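Local structure of HRDC domain-containing protein (Bifidobacterium adolescentis ATCC 15703, 3CYM) at residues H141-T146 against V173-E178; A185-K188 against K192-W195; D230-A235 against D321-P326; T242-L247 against A254-L259; Q277-S280 against I284-R287. The protein is of unknown function but, as in ribonuclease D-like proteins, probably binds nucleic acid and trims it as a 3'-5' exonuclease. One frame throughout, in Å; residues are numbered along the deposited sequence. Where two conformers were deposited one is given.

Interaction 1 of 5, residues H141-T146 against V173-E178; sequences HFLGLT and VELLIE
L143 and L175 pass alongside one another, pointing opposite ways, and bury the most surface in this small apolar contact. L143 CD1 rests on L175 CB at 3.8 Å, while its other methyl, CD2, reaches on to the backbone of E178, 3.8 Å from E178 O. With CG of L143 anti to the carbonyl carbon (chi1 -49°), the branch is turned toward 173-178, CD1 lying between L175 and E178 CB and CD2 reaching the E178 carbonyl. L145 comes in from the short strand 145-146 and crosses L175 at about a right angle, its CD1 3.8 Å from L175 CD2. This is packing within the exonuclease fold of the RNase H clan: the end of helix 135-143 and the strand after it lie against the junction between helices 163-174 and 176-190. The side chain of L175 is about 12 Å from a bound sodium ion. Between L143 and L145, G144 leaves the helix with positive phi (66°). CB of E178 adds a looser touch, 4.2 Å from L143 CD1, while its carboxylate makes a salt bridge to R14.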
# COMPACT_ATOMS: atom_id res chain seq x y z
N HIS A 141 -0.45 22.17 6.70
CA HIS A 141 -0.22 23.13 5.62
C HIS A 141 -1.49 23.90 5.27
O HIS A 141 -1.46 25.11 5.15
CB HIS A 141 0.36 22.42 4.39
CG HIS A 141 0.73 23.34 3.27
ND1 HIS A 141 -0.14 23.66 2.25
CD2 HIS A 141 1.88 24.01 3.01
CE1 HIS A 141 0.46 24.48 1.40
NE2 HIS A 141 1.69 24.71 1.84
N PHE A 142 -2.61 23.19 5.15
CA PHE A 142 -3.83 23.79 4.61
C PHE A 142 -4.83 24.28 5.66
O PHE A 142 -5.61 25.20 5.39
CB PHE A 142 -4.51 22.80 3.66
CG PHE A 142 -3.76 22.58 2.38
CD1 PHE A 142 -2.88 21.51 2.24
CD2 PHE A 142 -3.93 23.44 1.30
CE1 PHE A 142 -2.19 21.30 1.06
CE2 PHE A 142 -3.23 23.24 0.11
CZ PHE A 142 -2.36 22.17 -0.01
N LEU A 143 -4.82 23.66 6.84
CA LEU A 143 -5.82 23.97 7.87
C LEU A 143 -5.19 24.55 9.13
O LEU A 143 -5.89 25.08 9.99
CB LEU A 143 -6.67 22.72 8.19
CG LEU A 143 -7.27 21.93 7.01
CD1 LEU A 143 -8.05 20.71 7.48
CD2 LEU A 143 -8.16 22.81 6.11
N GLY A 144 -3.86 24.47 9.23
CA GLY A 144 -3.14 24.93 10.42
C GLY A 144 -3.46 24.09 11.64
O GLY A 144 -3.48 24.59 12.76
N LEU A 145 -3.74 22.80 11.41
CA LEU A 145 -4.08 21.88 12.49
C LEU A 145 -3.16 20.66 12.51
O LEU A 145 -2.93 20.04 11.47
CB LEU A 145 -5.54 21.45 12.42
CG LEU A 145 -6.63 22.50 12.61
CD1 LEU A 145 -7.98 21.88 12.34
CD2 LEU A 145 -6.60 23.11 14.01
N THR A 146 -2.66 20.34 13.70
CA THR A 146 -1.70 19.26 13.91
C THR A 146 -2.42 18.00 14.41
O THR A 146 -3.20 18.06 15.36
CB THR A 146 -0.60 19.69 14.93
OG1 THR A 146 0.10 20.84 14.42
CG2 THR A 146 0.41 18.57 15.20
N VAL A 173 -10.22 10.72 9.72
CA VAL A 173 -11.29 11.16 8.80
C VAL A 173 -11.90 12.52 9.17
O VAL A 173 -12.65 13.09 8.38
CB VAL A 173 -12.44 10.13 8.66
CG1 VAL A 173 -11.95 8.86 8.05
CG2 VAL A 173 -13.12 9.88 10.00
N GLU A 174 -11.56 13.02 10.35
CA GLU A 174 -12.11 14.26 10.94
C GLU A 174 -11.95 15.54 10.08
O GLU A 174 -12.82 16.41 10.12
CB GLU A 174 -11.50 14.46 12.34
CG GLU A 174 -11.70 15.82 13.07
CD GLU A 174 -13.13 16.11 13.52
OE1 GLU A 174 -14.03 15.26 13.30
OE2 GLU A 174 -13.37 17.20 14.09
N LEU A 175 -10.88 15.64 9.31
CA LEU A 175 -10.57 16.88 8.58
C LEU A 175 -10.56 16.75 7.07
O LEU A 175 -10.22 17.71 6.38
CB LEU A 175 -9.24 17.47 9.07
CG LEU A 175 -9.17 17.81 10.57
CD1 LEU A 175 -7.74 18.08 10.98
CD2 LEU A 175 -10.08 18.99 10.91
N LEU A 176 -10.92 15.58 6.55
CA LEU A 176 -10.84 15.32 5.12
C LEU A 176 -11.81 16.13 4.24
O LEU A 176 -11.44 16.49 3.13
CB LEU A 176 -10.98 13.82 4.83
CG LEU A 176 -9.90 12.88 5.35
CD1 LEU A 176 -10.13 11.48 4.84
CD2 LEU A 176 -8.49 13.36 4.95
N ILE A 177 -13.02 16.42 4.72
CA ILE A 177 -13.93 17.22 3.90
C ILE A 177 -13.44 18.68 3.81
O ILE A 177 -13.55 19.30 2.75
CB ILE A 177 -15.46 17.04 4.23
CG1 ILE A 177 -15.97 18.04 5.27
CG2 ILE A 177 -15.83 15.58 4.62
CD1 ILE A 177 -16.74 19.16 4.66
N GLU A 178 -12.88 19.19 4.90
CA GLU A 178 -12.29 20.53 4.93
C GLU A 178 -11.00 20.59 4.13
O GLU A 178 -10.69 21.63 3.54
CB GLU A 178 -12.05 21.01 6.37
CG GLU A 178 -13.32 21.28 7.17
CD GLU A 178 -13.74 20.10 8.04
OE1 GLU A 178 -13.23 18.98 7.85
OE2 GLU A 178 -14.60 20.31 8.92

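Interaction 2 of 5, residues A185-K188 against K192-W195; sequences AELK and KMEW
M193 folds over L187 and K188 where helix 176-190 gives way to helix 193-207. Its CG stands opposite the backbone N (chi1 -164°), and further bends at chi2 and chi3 curl the thioether back over the preceding helix. SD then lies 4.0 Å from L187 CB, the methionine set crosswise on the leucine. K188 behaves differently: its CB starts out away from the second helix, but the extended chain runs beside M193, both pointing the same way. The aliphatic part does the touching, with K188 CG 3.7 Å from M193 CG and K188 CE 3.9 Å from the same atom, so a lysine stem serves as an apolar flank for the methionine.

Just before M193, K192 sets its CB against a methyl of L187, CD2 to CB 3.8 Å, its side chain running perpendicular to that of the leucine. From there K192 extends away from the contact, and its NZ is held by L127 O, T380 O and Q190 OE1. CG of K192 also lies over one face of the W195 indole, offset toward the rim. The backbone is tied across by a single hydrogen bond, K192 N to L187 O, 2.8 Å long and fairly straight at 164°. K192 occupies the N-cap position of the next helix, so this bond joins the last turn of helix 176-190 to the N-cap of helix 193-207. What results is a short connection between two consecutive helices, a helix-helix corner closed by one backbone hydrogen bond.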
# COMPACT_ATOMS: atom_id res chain seq x y z
N ALA A 185 -9.76 24.50 -4.14
CA ALA A 185 -9.59 25.94 -4.38
C ALA A 185 -8.17 26.25 -4.84
O ALA A 185 -7.99 27.03 -5.77
CB ALA A 185 -9.94 26.74 -3.12
N GLU A 186 -7.19 25.62 -4.21
CA GLU A 186 -5.78 25.76 -4.58
C GLU A 186 -5.41 25.11 -5.92
O GLU A 186 -4.63 25.69 -6.69
CB GLU A 186 -4.88 25.23 -3.45
CG GLU A 186 -3.38 25.52 -3.62
CD GLU A 186 -3.04 27.00 -3.75
OE1 GLU A 186 -2.15 27.34 -4.56
OE2 GLU A 186 -3.67 27.84 -3.06
N LEU A 187 -5.94 23.92 -6.19
CA LEU A 187 -5.71 23.27 -7.50
C LEU A 187 -6.23 24.14 -8.64
O LEU A 187 -5.55 24.30 -9.66
CB LEU A 187 -6.34 21.88 -7.56
CG LEU A 187 -5.57 20.71 -6.91
CD1 LEU A 187 -6.53 19.62 -6.49
CD2 LEU A 187 -4.51 20.14 -7.83
N LYS A 188 -7.43 24.69 -8.45
CA LYS A 188 -8.07 25.57 -9.43
C LYS A 188 -7.23 26.82 -9.67
O LYS A 188 -7.06 27.24 -10.82
CB LYS A 188 -9.49 25.93 -8.97
CG LYS A 188 -10.50 24.84 -9.25
CD LYS A 188 -11.79 25.04 -8.48
CE LYS A 188 -12.67 23.79 -8.59
NZ LYS A 188 -13.82 23.78 -7.63
N LYS A 192 -4.42 23.25 -11.97
CA LYS A 192 -4.15 21.81 -12.01
C LYS A 192 -5.38 20.92 -11.70
O LYS A 192 -5.23 19.71 -11.53
CB LYS A 192 -2.98 21.45 -11.06
CG LYS A 192 -1.73 22.29 -11.28
CD LYS A 192 -0.55 21.76 -10.50
CE LYS A 192 0.70 22.54 -10.86
NZ LYS A 192 1.74 22.38 -9.83
N MET A 193 -6.57 21.52 -11.68
CA MET A 193 -7.80 20.82 -11.29
C MET A 193 -8.17 19.67 -12.23
O MET A 193 -8.59 18.61 -11.77
CB MET A 193 -8.98 21.80 -11.07
CG MET A 193 -10.20 21.26 -10.30
SD MET A 193 -10.02 20.60 -8.59
CE MET A 193 -10.18 18.85 -8.90
N GLU A 194 -7.99 19.85 -13.54
CA GLU A 194 -8.28 18.74 -14.47
C GLU A 194 -7.20 17.66 -14.45
O GLU A 194 -7.48 16.49 -14.74
CB GLU A 194 -8.63 19.20 -15.90
CG GLU A 194 -7.81 20.33 -16.49
CD GLU A 194 -8.37 21.71 -16.18
OE1 GLU A 194 -7.58 22.63 -15.88
OE2 GLU A 194 -9.61 21.87 -16.24
N TRP A 195 -5.97 18.04 -14.10
CA TRP A 195 -4.88 17.09 -13.89
C TRP A 195 -5.26 16.23 -12.70
O TRP A 195 -5.20 15.00 -12.78
CB TRP A 195 -3.59 17.81 -13.53
CG TRP A 195 -2.92 18.62 -14.60
CD1 TRP A 195 -3.42 18.98 -15.81
CD2 TRP A 195 -1.63 19.21 -14.50
NE1 TRP A 195 -2.51 19.74 -16.49
CE2 TRP A 195 -1.40 19.90 -15.71
CE3 TRP A 195 -0.63 19.22 -13.51
CZ2 TRP A 195 -0.21 20.59 -15.96
CZ3 TRP A 195 0.56 19.89 -13.76
CH2 TRP A 195 0.76 20.58 -14.97

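Interaction 3 of 5, residues D230-A235 against D321-P326; sequences DRQALA and DALALP
Two helix ends meet here, the first turn of helix 231-250 and the last of helix 312-323, with the CA atoms of A235 and A322 only 5.9 Å apart and those of Q232 and L323 at 7.2 Å. Small side chains make the close approach possible: A322 CB sits 3.8 Å from A235 O, methyl against backbone carbonyl, and A235 CB in turn looks toward the loop after the second helix, where it meets L325 CD1 at 4.1 Å. Q232 makes the other main contact. Its CG lies anti to the backbone N (chi1 -165°) and the chain stays extended, which carries the amide crosswise over L323. The tightest approach is Q232 OE1 to L323 CD2, 3.3 Å, a polar atom against a methyl with no hydrogen bond between them.

The segments lie 86 residues apart in the chain, and the contact brings helix 312-323 against the first long helix of the HRDC region, consistent with both belonging to one helical bundle. A322 and L323 also pack on I236, the next residue of the first helix, and A322 reaches A239 as well, a turn further on. D230 holds the N-cap position: OD1 accepts weak bonds from Q232 N and A233 N, 3.3 and 3.4 Å away, while OD2 makes a salt bridge to K271. At the far end, L325 N makes a weak backbone bond to A322 O, 3.4 Å long, as the chain turns out of its helix and lays the L325 side chain beside A235.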
# COMPACT_ATOMS: atom_id res chain seq x y z
N ASP A 230 22.78 -20.83 -6.15
CA ASP A 230 22.49 -22.20 -5.75
C ASP A 230 21.00 -22.47 -5.96
O ASP A 230 20.16 -22.05 -5.16
CB ASP A 230 22.91 -22.39 -4.28
CG ASP A 230 22.83 -23.83 -3.81
OD1 ASP A 230 22.35 -24.71 -4.55
OD2 ASP A 230 23.24 -24.07 -2.65
N ARG A 231 20.69 -23.19 -7.04
CA ARG A 231 19.30 -23.44 -7.42
C ARG A 231 18.59 -24.45 -6.51
O ARG A 231 17.36 -24.40 -6.38
CB ARG A 231 19.20 -23.86 -8.89
CG ARG A 231 20.01 -22.96 -9.83
CD ARG A 231 19.47 -22.90 -11.25
NE ARG A 231 19.32 -24.22 -11.86
CZ ARG A 231 18.21 -24.66 -12.44
NH1 ARG A 231 17.13 -23.88 -12.52
NH2 ARG A 231 18.17 -25.88 -12.96
N GLN A 232 19.35 -25.34 -5.87
CA GLN A 232 18.79 -26.25 -4.86
C GLN A 232 18.41 -25.49 -3.58
O GLN A 232 17.41 -25.81 -2.94
CB GLN A 232 19.73 -27.41 -4.53
CG GLN A 232 19.03 -28.55 -3.77
CD GLN A 232 19.91 -29.76 -3.51
OE1 GLN A 232 19.41 -30.88 -3.40
NE2 GLN A 232 21.22 -29.54 -3.41
N ALA A 233 19.21 -24.49 -3.23
CA ALA A 233 18.89 -23.59 -2.12
C ALA A 233 17.65 -22.78 -2.46
O ALA A 233 16.79 -22.56 -1.61
CB ALA A 233 20.05 -22.66 -1.83
N LEU A 234 17.54 -22.37 -3.72
CA LEU A 234 16.39 -21.62 -4.19
C LEU A 234 15.12 -22.45 -4.17
O LEU A 234 14.06 -21.94 -3.83
CB LEU A 234 16.66 -21.02 -5.57
CG LEU A 234 17.66 -19.86 -5.58
CD1 LEU A 234 18.06 -19.45 -7.00
CD2 LEU A 234 17.13 -18.65 -4.80
N ALA A 235 15.25 -23.75 -4.47
CA ALA A 235 14.15 -24.71 -4.32
C ALA A 235 13.70 -24.85 -2.86
O ALA A 235 12.51 -25.04 -2.59
CB ALA A 235 14.54 -26.05 -4.87
N ASP A 321 11.21 -32.54 1.24
CA ASP A 321 10.51 -32.45 -0.06
C ASP A 321 11.31 -31.66 -1.09
O ASP A 321 11.47 -32.10 -2.22
CB ASP A 321 9.15 -31.78 0.12
CG ASP A 321 8.22 -32.58 1.01
OD1 ASP A 321 8.47 -33.79 1.20
OD2 ASP A 321 7.24 -31.99 1.51
N ALA A 322 11.80 -30.49 -0.67
CA ALA A 322 12.61 -29.63 -1.52
C ALA A 322 13.89 -30.33 -2.00
O ALA A 322 14.29 -30.18 -3.15
CB ALA A 322 12.94 -28.36 -0.78
N LEU A 323 14.51 -31.11 -1.11
CA LEU A 323 15.76 -31.81 -1.40
C LEU A 323 15.52 -33.11 -2.19
O LEU A 323 16.46 -33.74 -2.68
CB LEU A 323 16.54 -32.10 -0.10
CG LEU A 323 17.30 -30.96 0.60
CD1 LEU A 323 17.73 -31.35 2.00
CD2 LEU A 323 18.52 -30.49 -0.20
N ALA A 324 14.25 -33.52 -2.30
CA ALA A 324 13.88 -34.70 -3.08
C ALA A 324 13.45 -34.33 -4.50
O ALA A 324 13.11 -35.21 -5.31
CB ALA A 324 12.77 -35.47 -2.37
N LEU A 325 13.46 -33.03 -4.81
CA LEU A 325 13.12 -32.52 -6.14
C LEU A 325 14.18 -32.89 -7.18
O LEU A 325 15.37 -32.78 -6.90
CB LEU A 325 12.99 -31.00 -6.12
CG LEU A 325 11.66 -30.36 -5.75
CD1 LEU A 325 11.76 -28.88 -6.05
CD2 LEU A 325 10.53 -30.97 -6.55
N PRO A 326 13.73 -33.32 -8.38
CA PRO A 326 14.65 -33.49 -9.50
C PRO A 326 15.26 -32.14 -9.86
O PRO A 326 14.54 -31.14 -9.86
CB PRO A 326 13.73 -33.98 -10.63
CG PRO A 326 12.50 -34.51 -9.95
CD PRO A 326 12.34 -33.65 -8.74

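Interaction 4 of 5, residues T242-L247 against A254-L259; sequences TRRDEL and APTLLL
This is a buried contact between consecutive elements of the HRDC region, where the long helix 231-250 packs on the short, weakly bonded turn of helix at 255-258, and one arginine carries most of it. R244 leaves its helix with CG on the far side of CB from the backbone N (chi1 -175°), runs out straight, then bends at chi3 (74°) to lay its guanidinium beside P255, T256 and L259. P255 CB comes over one face of the group, 3.8 Å from R244 NE, the proline lying perpendicular to the arginine chain. T256 CG2 approaches obliquely, while L259 O lies at the edge. That last oxygen takes the hydrogen bond of the contact, R244 NH2 to L259 O at 2.9 Å with an angle of 150° at the hydrogen, the donor tilted from the carbonyl plane. The same NH2 makes a salt bridge to D261, whose carboxylate probably offsets the buried charge.

Nearer the helix, the arginine stem packs on L259, R244 CD to L259 CB 3.7 Å, and the same CD lies close to the carbonyl oxygen of P255, CD to O 3.3 Å. A turn further on, L247 CB meets L258 CD1 at 4.0 Å, and that methyl also lies against the backbone carbonyl carbon of L247. W315 of helix 312-323 packs on both R244 and L259, drawing a third helix into the same core. The whole is a long helix followed by a loop and a short helical turn folded back on it, part of the all-helical HRDC domain, with R244 reaching across to the turn.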
# COMPACT_ATOMS: atom_id res chain seq x y z
N THR A 242 6.46 -20.97 0.55
CA THR A 242 5.13 -21.42 0.15
C THR A 242 4.36 -21.99 1.32
O THR A 242 3.21 -21.59 1.57
CB THR A 242 5.21 -22.46 -0.99
OG1 THR A 242 5.91 -21.89 -2.10
CG2 THR A 242 3.81 -22.90 -1.44
N ARG A 243 4.98 -22.92 2.05
CA ARG A 243 4.33 -23.53 3.20
C ARG A 243 4.08 -22.52 4.32
O ARG A 243 3.01 -22.52 4.92
CB ARG A 243 5.09 -24.76 3.70
CG ARG A 243 4.38 -25.56 4.80
CD ARG A 243 2.92 -25.90 4.48
NE ARG A 243 2.33 -26.71 5.55
CZ ARG A 243 1.02 -26.84 5.79
NH1 ARG A 243 0.11 -26.19 5.08
NH2 ARG A 243 0.63 -27.61 6.80
N ARG A 244 5.05 -21.64 4.56
CA ARG A 244 4.89 -20.54 5.52
C ARG A 244 3.72 -19.63 5.14
O ARG A 244 3.00 -19.16 6.02
CB ARG A 244 6.19 -19.73 5.61
CG ARG A 244 6.21 -18.63 6.66
CD ARG A 244 7.48 -17.81 6.57
NE ARG A 244 7.51 -16.90 5.42
CZ ARG A 244 8.41 -15.93 5.25
NH1 ARG A 244 8.37 -15.17 4.18
NH2 ARG A 244 9.36 -15.73 6.16
N ASP A 245 3.51 -19.41 3.85
CA ASP A 245 2.42 -18.56 3.37
C ASP A 245 1.04 -19.20 3.56
O ASP A 245 0.08 -18.52 3.91
CB ASP A 245 2.64 -18.18 1.90
CG ASP A 245 1.64 -17.14 1.41
OD1 ASP A 245 1.77 -15.96 1.79
OD2 ASP A 245 0.75 -17.52 0.63
N GLU A 246 0.96 -20.51 3.32
CA GLU A 246 -0.27 -21.28 3.54
C GLU A 246 -0.70 -21.23 5.00
O GLU A 246 -1.85 -20.90 5.30
CB GLU A 246 -0.05 -22.74 3.14
CG GLU A 246 0.13 -22.97 1.66
CD GLU A 246 0.49 -24.40 1.33
OE1 GLU A 246 0.45 -25.26 2.24
OE2 GLU A 246 0.82 -24.66 0.15
N LEU A 247 0.24 -21.54 5.88
CA LEU A 247 0.01 -21.59 7.33
C LEU A 247 -0.23 -20.22 7.93
O LEU A 247 -0.96 -20.10 8.91
CB LEU A 247 1.20 -22.27 8.02
CG LEU A 247 1.32 -23.78 7.77
CD1 LEU A 247 2.68 -24.33 8.15
CD2 LEU A 247 0.23 -24.55 8.49
N ALA A 254 1.02 -12.74 10.49
CA ALA A 254 2.11 -12.30 9.62
C ALA A 254 3.11 -13.43 9.42
O ALA A 254 3.60 -13.98 10.40
CB ALA A 254 2.79 -11.09 10.21
N PRO A 255 3.39 -13.79 8.15
CA PRO A 255 4.26 -14.92 7.78
C PRO A 255 5.60 -14.98 8.53
O PRO A 255 6.02 -16.06 8.93
CB PRO A 255 4.49 -14.71 6.29
CG PRO A 255 3.28 -14.00 5.83
CD PRO A 255 2.84 -13.13 6.95
N THR A 256 6.23 -13.82 8.73
CA THR A 256 7.54 -13.76 9.38
C THR A 256 7.50 -13.95 10.90
O THR A 256 8.54 -14.00 11.55
CB THR A 256 8.27 -12.46 9.04
OG1 THR A 256 7.39 -11.36 9.26
CG2 THR A 256 8.73 -12.46 7.58
N LEU A 257 6.29 -14.04 11.45
CA LEU A 257 6.12 -14.43 12.85
C LEU A 257 6.19 -15.95 12.99
O LEU A 257 6.54 -16.47 14.05
CB LEU A 257 4.81 -13.87 13.42
CG LEU A 257 4.82 -12.38 13.81
CD1 LEU A 257 3.42 -11.84 14.00
CD2 LEU A 257 5.64 -12.17 15.07
N LEU A 258 5.86 -16.66 11.91
CA LEU A 258 5.90 -18.12 11.91
C LEU A 258 7.30 -18.67 11.65
O LEU A 258 7.70 -19.68 12.22
CB LEU A 258 4.93 -18.67 10.86
CG LEU A 258 3.45 -18.43 11.14
CD1 LEU A 258 2.63 -19.28 10.19
CD2 LEU A 258 3.10 -18.75 12.61
N LEU A 259 8.02 -17.98 10.78
CA LEU A 259 9.36 -18.39 10.37
C LEU A 259 10.06 -17.16 9.79
O LEU A 259 9.52 -16.48 8.91
CB LEU A 259 9.28 -19.55 9.36
CG LEU A 259 10.56 -20.21 8.84
CD1 LEU A 259 11.27 -21.00 9.93
CD2 LEU A 259 10.23 -21.09 7.66

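Interaction 5 of 5, residues Q277-S280 against I284-R287; sequences QFRS and INER
In the HRDC region, the chain that leaves helix 275-279 folds back on it, and F278 receives two consecutive residues of the loop, I284 and N285. The phenyl ring is brought round by a chi1 of -176°, with CG anti to the backbone N, and the I284 side chain is set crosswise to it. I284 CG2 lies over one face, 4.0 Å from the ring centroid and 27° off the normal, a CH-pi contact. CG1 of the same residue reaches the end of the ring as well, 3.7 Å from F278 CZ, so the isoleucine covers the CE1-CZ part of the phenyl.

N285 takes the other part of the ring. Its amide plane is steeply inclined to the ring, and OD1 comes obliquely to F278 CE2 at 3.5 Å. The other amide atom, N285 ND2, bonds F278 O at 3.0 Å; the bond is bent, 133° at the hydrogen, with the donor above the carbonyl plane. ND2 is also bonded to I281 O in the intervening turn, so one amide nitrogen ties together two carbonyls of the chain reversal.

P312 and I319 of helix 312-323 pack on F278, and W315 of the same helix on I284, which sets the fold-back against the neighbouring helix. R279 adds a lighter touch from its aliphatic stem, where R279 CG lies 4.0 Å from N285 OD1.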
# COMPACT_ATOMS: atom_id res chain seq x y z
N GLN A 277 20.63 -33.04 11.98
CA GLN A 277 21.19 -31.93 11.20
C GLN A 277 20.28 -30.71 11.24
O GLN A 277 20.75 -29.58 11.14
CB GLN A 277 21.42 -32.36 9.75
CG GLN A 277 22.70 -33.15 9.55
CD GLN A 277 23.10 -33.27 8.09
OE1 GLN A 277 22.25 -33.31 7.20
NE2 GLN A 277 24.40 -33.32 7.84
N PHE A 278 18.98 -30.95 11.39
CA PHE A 278 18.00 -29.88 11.54
C PHE A 278 18.11 -29.21 12.90
O PHE A 278 18.04 -27.98 12.99
CB PHE A 278 16.59 -30.45 11.32
CG PHE A 278 15.50 -29.42 11.36
CD1 PHE A 278 15.18 -28.69 10.21
CD2 PHE A 278 14.76 -29.21 12.51
CE1 PHE A 278 14.16 -27.74 10.24
CE2 PHE A 278 13.74 -28.26 12.54
CZ PHE A 278 13.44 -27.54 11.41
N ARG A 279 18.30 -30.02 13.95
CA ARG A 279 18.39 -29.51 15.32
C ARG A 279 19.63 -28.65 15.59
O ARG A 279 19.62 -27.81 16.50
CB ARG A 279 18.30 -30.64 16.34
CG ARG A 279 16.90 -31.21 16.49
CD ARG A 279 16.80 -32.12 17.71
NE ARG A 279 17.66 -33.30 17.58
CZ ARG A 279 17.27 -34.45 17.03
NH1 ARG A 279 16.04 -34.58 16.55
NH2 ARG A 279 18.12 -35.46 16.95
N SER A 280 20.67 -28.85 14.78
CA SER A 280 21.90 -28.07 14.88
C SER A 280 21.68 -26.61 14.46
O SER A 280 22.44 -25.73 14.87
CB SER A 280 23.02 -28.70 14.05
OG SER A 280 22.69 -28.73 12.68
N ILE A 284 15.60 -22.10 13.44
CA ILE A 284 14.41 -22.81 12.93
C ILE A 284 13.77 -23.76 13.96
O ILE A 284 12.65 -24.23 13.78
CB ILE A 284 14.72 -23.50 11.55
CG1 ILE A 284 13.42 -23.90 10.82
CG2 ILE A 284 15.71 -24.67 11.73
CD1 ILE A 284 13.57 -24.14 9.33
N ASN A 285 14.46 -23.99 15.08
CA ASN A 285 13.90 -24.79 16.18
C ASN A 285 13.32 -23.96 17.32
O ASN A 285 12.77 -24.50 18.28
CB ASN A 285 14.93 -25.78 16.73
CG ASN A 285 15.19 -26.93 15.78
OD1 ASN A 285 14.63 -28.02 15.94
ND2 ASN A 285 16.02 -26.69 14.78
N GLU A 286 13.45 -22.64 17.22
CA GLU A 286 12.89 -21.75 18.24
C GLU A 286 11.86 -20.81 17.66
O GLU A 286 11.91 -20.46 16.47
CB GLU A 286 13.99 -20.96 18.95
CG GLU A 286 14.57 -21.68 20.16
CD GLU A 286 16.00 -21.28 20.45
OE1 GLU A 286 16.37 -20.12 20.16
OE2 GLU A 286 16.75 -22.13 20.97
N ARG A 287 10.93 -20.40 18.52
CA ARG A 287 9.90 -19.43 18.20
C ARG A 287 10.50 -18.08 17.86
O ARG A 287 11.46 -17.64 18.50
CB ARG A 287 8.95 -19.31 19.41
CG ARG A 287 7.82 -18.33 19.23
CD ARG A 287 6.77 -18.48 20.31
NE ARG A 287 7.17 -17.98 21.63
CZ ARG A 287 7.11 -16.71 22.02
NH1 ARG A 287 6.72 -15.76 21.18
NH2 ARG A 287 7.46 -16.38 23.26

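In the fold
Interactions 1 and 2 belong to the exonuclease side of the chain and share helix 176-190; interactions 3, 4 and 5 lie on the opposite side of the chain's centre in and around the HRDC region. Interactions 3 and 4 both use helix 231-250, and interaction 4 touches interaction 5 through L259 CD1 and I284 CG1. Interaction 4 is the buried one and has a charged group at its heart; the other four are partly buried. Interactions 2, 4 and 5 are local, each with one hydrogen bond across it, backbone to backbone in 2 and side chain to carbonyl in 4 and 5. Interactions 1 and 3 have none: leucines carry the first, and alanines bring the other close.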